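Local coordinates for protein succinate-semialdehyde dehydrogenase (Streptococcus pyogenes MGAS1882, PDB 4OGD) that probably oxidises succinic semialdehyde to succinate with NADP+ as the cofactor, as a member of the aldehyde dehydrogenase family, at residues K76-A81 / D294-E299; A115-Q120 / V447-I452; I318-D323 / D353-Y358. One frame throughout, in Å; residues are numbered along the deposited sequence.

Contact 1 (K76-A81 / D294-E299); sequences KLFTEA and DPMDPE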
# COMPACT_ATOMS: atom_id res chain seq x y z
N LYS A 76 7.69 30.58 -6.33
CA LYS A 76 7.96 30.67 -4.90
C LYS A 76 9.14 31.58 -4.61
O LYS A 76 10.01 31.76 -5.45
CB LYS A 76 8.17 29.30 -4.24
CG LYS A 76 9.45 28.57 -4.63
CD LYS A 76 9.64 27.34 -3.73
CE LYS A 76 8.49 26.34 -3.84
NZ LYS A 76 8.53 25.29 -2.76
N LEU A 77 9.14 32.15 -3.41
CA LEU A 77 10.25 32.99 -2.96
C LEU A 77 11.57 32.26 -3.18
O LEU A 77 11.69 31.06 -2.92
CB LEU A 77 10.09 33.31 -1.48
CG LEU A 77 8.83 34.07 -1.06
CD1 LEU A 77 8.89 34.36 0.43
CD2 LEU A 77 8.66 35.35 -1.87
N PHE A 78 12.55 32.97 -3.72
CA PHE A 78 13.88 32.41 -3.93
C PHE A 78 14.47 31.84 -2.64
O PHE A 78 15.13 30.80 -2.65
CB PHE A 78 14.80 33.49 -4.52
CG PHE A 78 16.22 33.04 -4.74
CD1 PHE A 78 16.55 32.20 -5.80
CD2 PHE A 78 17.24 33.51 -3.91
CE1 PHE A 78 17.87 31.81 -6.02
CE2 PHE A 78 18.57 33.12 -4.13
CZ PHE A 78 18.88 32.27 -5.18
N THR A 79 14.24 32.53 -1.52
CA THR A 79 14.73 32.06 -0.23
C THR A 79 14.09 30.73 0.16
O THR A 79 14.77 29.85 0.72
CB THR A 79 14.53 33.09 0.90
OG1 THR A 79 13.16 33.50 0.93
CG2 THR A 79 15.42 34.31 0.67
N GLU A 80 12.80 30.58 -0.12
CA GLU A 80 12.11 29.32 0.15
C GLU A 80 12.67 28.21 -0.73
O GLU A 80 12.83 27.07 -0.29
CB GLU A 80 10.61 29.44 -0.08
CG GLU A 80 9.84 30.15 1.02
CD GLU A 80 8.35 30.19 0.77
OE1 GLU A 80 7.89 29.52 -0.18
OE2 GLU A 80 7.63 30.89 1.52
N ALA A 81 12.95 28.56 -1.99
CA ALA A 81 13.52 27.59 -2.92
C ALA A 81 14.92 27.15 -2.48
O ALA A 81 15.30 26.00 -2.67
CB ALA A 81 13.54 28.15 -4.33
N ASP A 294 8.24 40.77 -6.17
CA ASP A 294 9.22 39.98 -6.89
C ASP A 294 9.77 38.85 -6.01
O ASP A 294 10.47 39.12 -5.05
CB ASP A 294 10.35 40.93 -7.32
CG ASP A 294 11.44 40.24 -8.12
OD1 ASP A 294 11.39 39.01 -8.30
OD2 ASP A 294 12.36 40.96 -8.57
N PRO A 295 9.48 37.58 -6.35
CA PRO A 295 9.97 36.50 -5.48
C PRO A 295 11.50 36.35 -5.46
O PRO A 295 12.03 35.69 -4.56
CB PRO A 295 9.31 35.24 -6.06
CG PRO A 295 9.07 35.57 -7.49
CD PRO A 295 8.71 37.05 -7.49
N MET A 296 12.20 36.97 -6.41
CA MET A 296 13.66 36.95 -6.37
C MET A 296 14.23 37.98 -5.39
O MET A 296 15.39 37.88 -4.99
CB MET A 296 14.26 37.16 -7.77
CG MET A 296 14.00 36.02 -8.75
SD MET A 296 14.73 34.42 -8.31
CE MET A 296 16.47 34.77 -8.57
N ASP A 297 13.41 38.95 -4.99
CA ASP A 297 13.83 40.03 -4.11
C ASP A 297 13.81 39.54 -2.67
O ASP A 297 12.79 39.05 -2.20
CB ASP A 297 12.86 41.21 -4.27
CG ASP A 297 13.35 42.49 -3.59
OD1 ASP A 297 13.99 42.44 -2.52
OD2 ASP A 297 13.05 43.57 -4.15
N PRO A 298 14.94 39.69 -1.95
CA PRO A 298 15.00 39.25 -0.54
C PRO A 298 14.00 39.96 0.38
O PRO A 298 13.69 39.42 1.44
CB PRO A 298 16.44 39.58 -0.13
CG PRO A 298 16.89 40.62 -1.12
CD PRO A 298 16.23 40.24 -2.40
N GLU A 299 13.51 41.13 -0.02
CA GLU A 299 12.54 41.87 0.79
C GLU A 299 11.13 41.28 0.67
O GLU A 299 10.26 41.57 1.50
CB GLU A 299 12.50 43.34 0.37
CG GLU A 299 13.75 44.15 0.69
CD GLU A 299 13.65 45.60 0.22
OE1 GLU A 299 12.57 46.02 -0.25
OE2 GLU A 299 14.67 46.33 0.31
O HOH W 1 13.28 35.43 -1.94

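Contact 2 (A115-Q120 / V447-I452); sequences AYYLKQ and VNEHLI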
# COMPACT_ATOMS: atom_id res chain seq x y z
N ALA A 115 14.37 -18.54 9.59
CA ALA A 115 13.58 -17.62 8.77
C ALA A 115 14.15 -16.21 8.78
O ALA A 115 14.62 -15.73 9.81
CB ALA A 115 12.13 -17.60 9.24
N TYR A 116 14.10 -15.56 7.63
CA TYR A 116 14.43 -14.13 7.52
C TYR A 116 13.75 -13.56 6.29
O TYR A 116 13.22 -14.30 5.47
CB TYR A 116 15.95 -13.92 7.43
CG TYR A 116 16.62 -14.61 6.27
CD1 TYR A 116 16.88 -13.94 5.09
CD2 TYR A 116 17.00 -15.95 6.37
CE1 TYR A 116 17.51 -14.57 4.02
CE2 TYR A 116 17.63 -16.59 5.31
CZ TYR A 116 17.88 -15.90 4.14
OH TYR A 116 18.50 -16.55 3.10
N TYR A 117 13.75 -12.24 6.15
CA TYR A 117 13.33 -11.70 4.88
C TYR A 117 14.31 -10.67 4.35
O TYR A 117 14.93 -9.93 5.12
CB TYR A 117 11.88 -11.17 4.90
CG TYR A 117 11.62 -9.91 5.69
CD1 TYR A 117 11.78 -8.65 5.10
CD2 TYR A 117 11.15 -9.97 6.99
CE1 TYR A 117 11.51 -7.50 5.81
CE2 TYR A 117 10.87 -8.80 7.71
CZ TYR A 117 11.06 -7.57 7.10
OH TYR A 117 10.79 -6.40 7.78
N LEU A 118 14.46 -10.67 3.03
CA LEU A 118 15.32 -9.72 2.36
C LEU A 118 14.49 -8.52 1.94
O LEU A 118 13.26 -8.60 1.88
CB LEU A 118 15.95 -10.37 1.13
CG LEU A 118 16.74 -11.64 1.45
CD1 LEU A 118 17.15 -12.34 0.17
CD2 LEU A 118 17.98 -11.32 2.29
N LYS A 119 15.16 -7.39 1.69
CA LYS A 119 14.48 -6.23 1.14
C LYS A 119 15.07 -5.98 -0.23
O LYS A 119 16.21 -5.54 -0.37
CB LYS A 119 14.65 -5.01 2.05
CG LYS A 119 13.88 -5.14 3.35
CD LYS A 119 14.25 -4.05 4.35
CE LYS A 119 13.43 -4.20 5.62
NZ LYS A 119 13.87 -3.26 6.70
N GLN A 120 14.29 -6.30 -1.26
CA GLN A 120 14.82 -6.31 -2.61
C GLN A 120 14.12 -5.33 -3.52
O GLN A 120 12.96 -4.95 -3.27
CB GLN A 120 14.71 -7.73 -3.19
CG GLN A 120 15.52 -8.76 -2.40
CD GLN A 120 15.49 -10.12 -3.03
OE1 GLN A 120 14.42 -10.67 -3.28
NE2 GLN A 120 16.66 -10.68 -3.31
N VAL A 447 9.63 -2.02 -2.05
CA VAL A 447 10.57 -3.12 -1.90
C VAL A 447 9.81 -4.43 -1.76
O VAL A 447 8.70 -4.47 -1.22
CB VAL A 447 11.53 -2.94 -0.70
CG1 VAL A 447 12.14 -1.54 -0.69
CG2 VAL A 447 10.85 -3.26 0.60
N ASN A 448 10.43 -5.49 -2.26
CA ASN A 448 9.92 -6.83 -2.09
C ASN A 448 10.49 -7.34 -0.79
O ASN A 448 11.70 -7.58 -0.67
CB ASN A 448 10.39 -7.70 -3.27
CG ASN A 448 10.14 -9.18 -3.05
OD1 ASN A 448 9.43 -9.58 -2.13
ND2 ASN A 448 10.73 -10.02 -3.92
N GLU A 449 9.62 -7.48 0.20
CA GLU A 449 9.99 -8.12 1.46
C GLU A 449 9.91 -9.61 1.20
O GLU A 449 8.83 -10.20 1.19
CB GLU A 449 9.07 -7.65 2.59
CG GLU A 449 9.29 -6.16 2.93
CD GLU A 449 8.02 -5.43 3.34
OE1 GLU A 449 6.98 -5.59 2.67
OE2 GLU A 449 8.06 -4.67 4.34
N HIS A 450 11.07 -10.21 0.96
CA HIS A 450 11.15 -11.56 0.40
C HIS A 450 11.52 -12.55 1.50
O HIS A 450 12.66 -12.55 1.98
CB HIS A 450 12.22 -11.55 -0.70
CG HIS A 450 12.42 -12.86 -1.40
ND1 HIS A 450 13.23 -12.97 -2.52
CD2 HIS A 450 11.95 -14.11 -1.16
CE1 HIS A 450 13.25 -14.22 -2.93
NE2 HIS A 450 12.47 -14.93 -2.13
N LEU A 451 10.56 -13.38 1.89
CA LEU A 451 10.75 -14.38 2.94
C LEU A 451 11.59 -15.53 2.42
O LEU A 451 11.34 -16.04 1.34
CB LEU A 451 9.40 -14.93 3.40
CG LEU A 451 9.42 -16.18 4.28
CD1 LEU A 451 9.99 -15.85 5.65
CD2 LEU A 451 8.00 -16.73 4.41
N ILE A 452 12.60 -15.92 3.21
CA ILE A 452 13.33 -17.17 2.99
C ILE A 452 13.14 -18.04 4.23
O ILE A 452 13.45 -17.63 5.35
CB ILE A 452 14.83 -16.93 2.79
CG1 ILE A 452 15.06 -15.82 1.77
CG2 ILE A 452 15.52 -18.24 2.37
CD1 ILE A 452 14.68 -16.20 0.38
O HOH W 2 10.06 -4.19 6.12

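Contact 3 (I318-D323 / D353-Y358); sequences IKLALD and DNPIYY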
# COMPACT_ATOMS: atom_id res chain seq x y z
N ILE A 318 -12.83 31.99 -2.05
CA ILE A 318 -13.12 33.07 -1.12
C ILE A 318 -14.52 33.59 -1.38
O ILE A 318 -15.31 33.77 -0.45
CB ILE A 318 -12.11 34.23 -1.27
CG1 ILE A 318 -10.72 33.79 -0.83
CG2 ILE A 318 -12.56 35.44 -0.45
CD1 ILE A 318 -9.60 34.73 -1.26
N LYS A 319 -14.83 33.82 -2.65
CA LYS A 319 -16.15 34.31 -3.04
C LYS A 319 -17.25 33.33 -2.64
O LYS A 319 -18.30 33.73 -2.12
CB LYS A 319 -16.21 34.59 -4.54
CG LYS A 319 -17.60 35.04 -5.00
CD LYS A 319 -17.54 35.74 -6.35
CE LYS A 319 -18.84 36.49 -6.62
NZ LYS A 319 -20.02 35.59 -6.50
N LEU A 320 -17.01 32.04 -2.89
CA LEU A 320 -17.94 30.99 -2.50
C LEU A 320 -18.20 31.03 -0.99
O LEU A 320 -19.33 30.89 -0.55
CB LEU A 320 -17.40 29.61 -2.90
CG LEU A 320 -18.35 28.43 -2.67
CD1 LEU A 320 -19.59 28.56 -3.55
CD2 LEU A 320 -17.65 27.10 -2.91
N ALA A 321 -17.13 31.22 -0.22
CA ALA A 321 -17.26 31.30 1.23
C ALA A 321 -18.18 32.43 1.65
O ALA A 321 -19.06 32.25 2.49
CB ALA A 321 -15.89 31.48 1.88
N LEU A 322 -17.97 33.61 1.07
CA LEU A 322 -18.76 34.78 1.42
C LEU A 322 -20.20 34.68 0.91
O LEU A 322 -21.13 35.11 1.60
CB LEU A 322 -18.10 36.05 0.87
CG LEU A 322 -16.65 36.25 1.33
CD1 LEU A 322 -16.04 37.49 0.70
CD2 LEU A 322 -16.56 36.32 2.85
N ASP A 323 -20.37 34.10 -0.27
CA ASP A 323 -21.70 33.92 -0.85
C ASP A 323 -22.54 32.97 0.00
O ASP A 323 -23.77 33.00 -0.05
CB ASP A 323 -21.62 33.41 -2.29
CG ASP A 323 -21.18 34.48 -3.27
OD1 ASP A 323 -20.99 35.64 -2.86
OD2 ASP A 323 -21.03 34.16 -4.47
N ASP A 353 -23.00 24.03 6.43
CA ASP A 353 -23.69 24.08 5.14
C ASP A 353 -22.95 24.96 4.14
O ASP A 353 -23.36 25.07 2.99
CB ASP A 353 -25.12 24.57 5.34
CG ASP A 353 -25.21 25.64 6.40
OD1 ASP A 353 -26.09 25.51 7.28
OD2 ASP A 353 -24.41 26.59 6.36
N ASN A 354 -21.87 25.58 4.60
CA ASN A 354 -20.99 26.36 3.73
C ASN A 354 -19.96 25.41 3.14
O ASN A 354 -19.23 24.76 3.89
CB ASN A 354 -20.31 27.47 4.54
CG ASN A 354 -19.58 28.48 3.67
OD1 ASN A 354 -18.95 28.13 2.68
ND2 ASN A 354 -19.67 29.75 4.05
N PRO A 355 -19.90 25.30 1.81
CA PRO A 355 -18.99 24.33 1.17
C PRO A 355 -17.54 24.50 1.62
O PRO A 355 -16.83 23.51 1.77
CB PRO A 355 -19.12 24.67 -0.31
CG PRO A 355 -20.48 25.26 -0.45
CD PRO A 355 -20.71 26.03 0.82
N ILE A 356 -17.13 25.74 1.86
CA ILE A 356 -15.74 26.03 2.24
C ILE A 356 -15.38 25.48 3.64
O ILE A 356 -14.20 25.28 3.95
CB ILE A 356 -15.43 27.54 2.04
CG1 ILE A 356 -15.56 27.91 0.56
CG2 ILE A 356 -14.04 27.91 2.54
CD1 ILE A 356 -14.64 27.09 -0.37
N TYR A 357 -16.38 25.20 4.47
CA TYR A 357 -16.15 24.56 5.77
C TYR A 357 -15.30 23.30 5.62
O TYR A 357 -14.49 22.98 6.49
CB TYR A 357 -17.49 24.19 6.43
CG TYR A 357 -17.42 23.82 7.90
CD1 TYR A 357 -17.11 22.52 8.31
CD2 TYR A 357 -17.69 24.76 8.89
CE1 TYR A 357 -17.06 22.18 9.66
CE2 TYR A 357 -17.65 24.43 10.23
CZ TYR A 357 -17.33 23.14 10.61
OH TYR A 357 -17.30 22.84 11.97
N TYR A 358 -15.47 22.61 4.49
CA TYR A 358 -14.83 21.31 4.28
C TYR A 358 -13.84 21.28 3.10
O TYR A 358 -13.34 20.21 2.76
CB TYR A 358 -15.89 20.22 4.06
CG TYR A 358 -16.76 19.97 5.26
CD1 TYR A 358 -16.27 19.28 6.36
CD2 TYR A 358 -18.08 20.40 5.29
CE1 TYR A 358 -17.07 19.04 7.47
CE2 TYR A 358 -18.88 20.17 6.40
CZ TYR A 358 -18.37 19.49 7.47
OH TYR A 358 -19.17 19.26 8.57

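Contact 1 (K76-A81 / D294-E299)
F78 N, in the first turn of helix 78-103, donates a nearly straight hydrogen bond to P295 O, 2.9 Å long with 177° at the hydrogen. A type I beta turn, D294 to D297, thus meets the start of a helix whose N-cap position is L77, joining loop 294-299 to the N-terminal helical part of the chain. The donor stands above the carbonyl plane of P295, and water 1 also donates a hydrogen bond to P295 O while accepting from T79 N at 3.1 Å. The loop thus serves two N-H groups of the first helical turn, one directly and one through water.

Within the turn, D297 N bonds back to D294 O, and D294 OD1 accepts from M296 N at 2.9 Å from above the carboxylate plane, an Asx turn that fixes the loop presenting P295 O.

Van der Waals contacts surround this polar centre: P295 CB lies 3.6 Å from K76 O, and also forms an apolar pair with L77 CD2. Y7 of strand 4-7 touches P295 and M296, and helix 63-74 adds A67 against F78 and T71 against M296.

The Met-aromatic contact is oblique. The M296 chain folds at chi2 and chi3 (-64° and -70°), which curls its end back to the ring of F78: SD lies 4.7 Å from the ring centroid, and the methyl CE is 3.8 Å from F78 CD1.

Contact 2 (A115-Q120 / V447-I452)
V447 leads into an antiparallel ladder with strand 113-120, its CB resting against the carbonyl oxygen of Q120. From N448 to I452 the register is unbroken, with N448, H450 and I452 in hydrogen-bonded pairs opposite Q120, L118 and Y116, and E449 and L451 in non-hydrogen-bonded pairs opposite K119 and Y117. N448 N bonds to Q120 O at 2.8 Å, and N448 O accepts from Q120 N in return; its ND2 donates a hydrogen bond to T409 O of the second subunit.

E449 lies alongside Y117 on the other face of the sheet, CB 3.8 Å from Y117 CD1, with the carboxylate and ring planes almost perpendicular (86°). Water 2 joins the ends of the pair, donating a hydrogen bond to E449 OE2 at 2.7 Å and meeting Y117 OH at 2.9 Å.

H450 adds a side-chain bond to its two backbone bonds with L118. Its ND1 donates to Q120 OE1 at 2.7 Å, the acceptor lying in the imidazole plane, although the donor stands above the amide plane. H450 NE2 bonds S412 OG of the second subunit, and both ring nitrogens are thus engaged.

L451 brings CD1 to 3.6 Å from Y116 O. I452 runs beside Y116, whose chi1 of 58° sets the ring where I452 CB sits over one face, toward its rim, in a CH-pi contact 3.8 Å from the centroid.

In the three-stranded sheet, the oligomerisation element of the aldehyde dehydrogenase fold, strand 113-120 lies between strands 106-107 and 448-455. Beyond the latter, L451 and I452 pair in parallel with a strand of the second subunit, so the sheet continues across the dimer interface.

Contact 3 (I318-D323 / D353-Y358)
A321 O accepts a hydrogen bond from N354 ND2, 3.0 Å long, which ties the last turn of helix 308-323 to the loop before strand 365-371. The donor lies in the carbonyl plane, on a lone pair, and the acceptor is near the plane of the N354 amide; the angle at the hydrogen is 155°.

Beside this bond the contact is apolar. I356 lays CG1 against A321, 3.8 Å from its CB and 3.7 Å from its backbone N, while its CD1 reaches L320 CD2 at 3.9 Å. The same methyl of L320 meets P355 CB at 3.9 Å, so one leucine branch bridges the proline ring and the end of the isoleucine. With chi1 at -174° the side chain of L320 leans toward the loop, and chi2 (65°) decides that CD2 is the branch that reaches it.

The loop is shaped to present these groups. N354 OD1 accepts from I356 N at 3.1 Å in an Asx turn; the amide is thus gripped at both ends, its oxygen by its own loop and its nitrogen by the helix, which fixes its rotation. A 3-10 segment, 355-357, follows, with Y357 N bonded to N354 O.

I347 of strand 345-348 touches both A321 and I356. H324, just past the helix end, packs on N354 and P355. Helix 308-323 and the 3-10 segment therefore lie together against this strand of the seven-stranded mixed sheet, consistent with the catalytic domain of aldehyde dehydrogenases.

The three contacts are separate, with no atoms touching between them. Centres of contacts 1 and 3 are about 31 Å apart, and they follow in series along the chain: the loop that carries 294-299 leads into helix 308-323, which ends in contact 3. Contact 2 lies on the opposite side of the chain's centre from both, with its centre about 46 Å from that of contact 1 and 50 Å from that of contact 3. Its two segments, 327 residues apart at their closest ends, enclose contact 3 in the sequence and alternate with the segments of contact 1. Contacts 1 and 3 join parts within one subunit, whereas contact 2 belongs to the three-stranded sheet that extends into the second subunit.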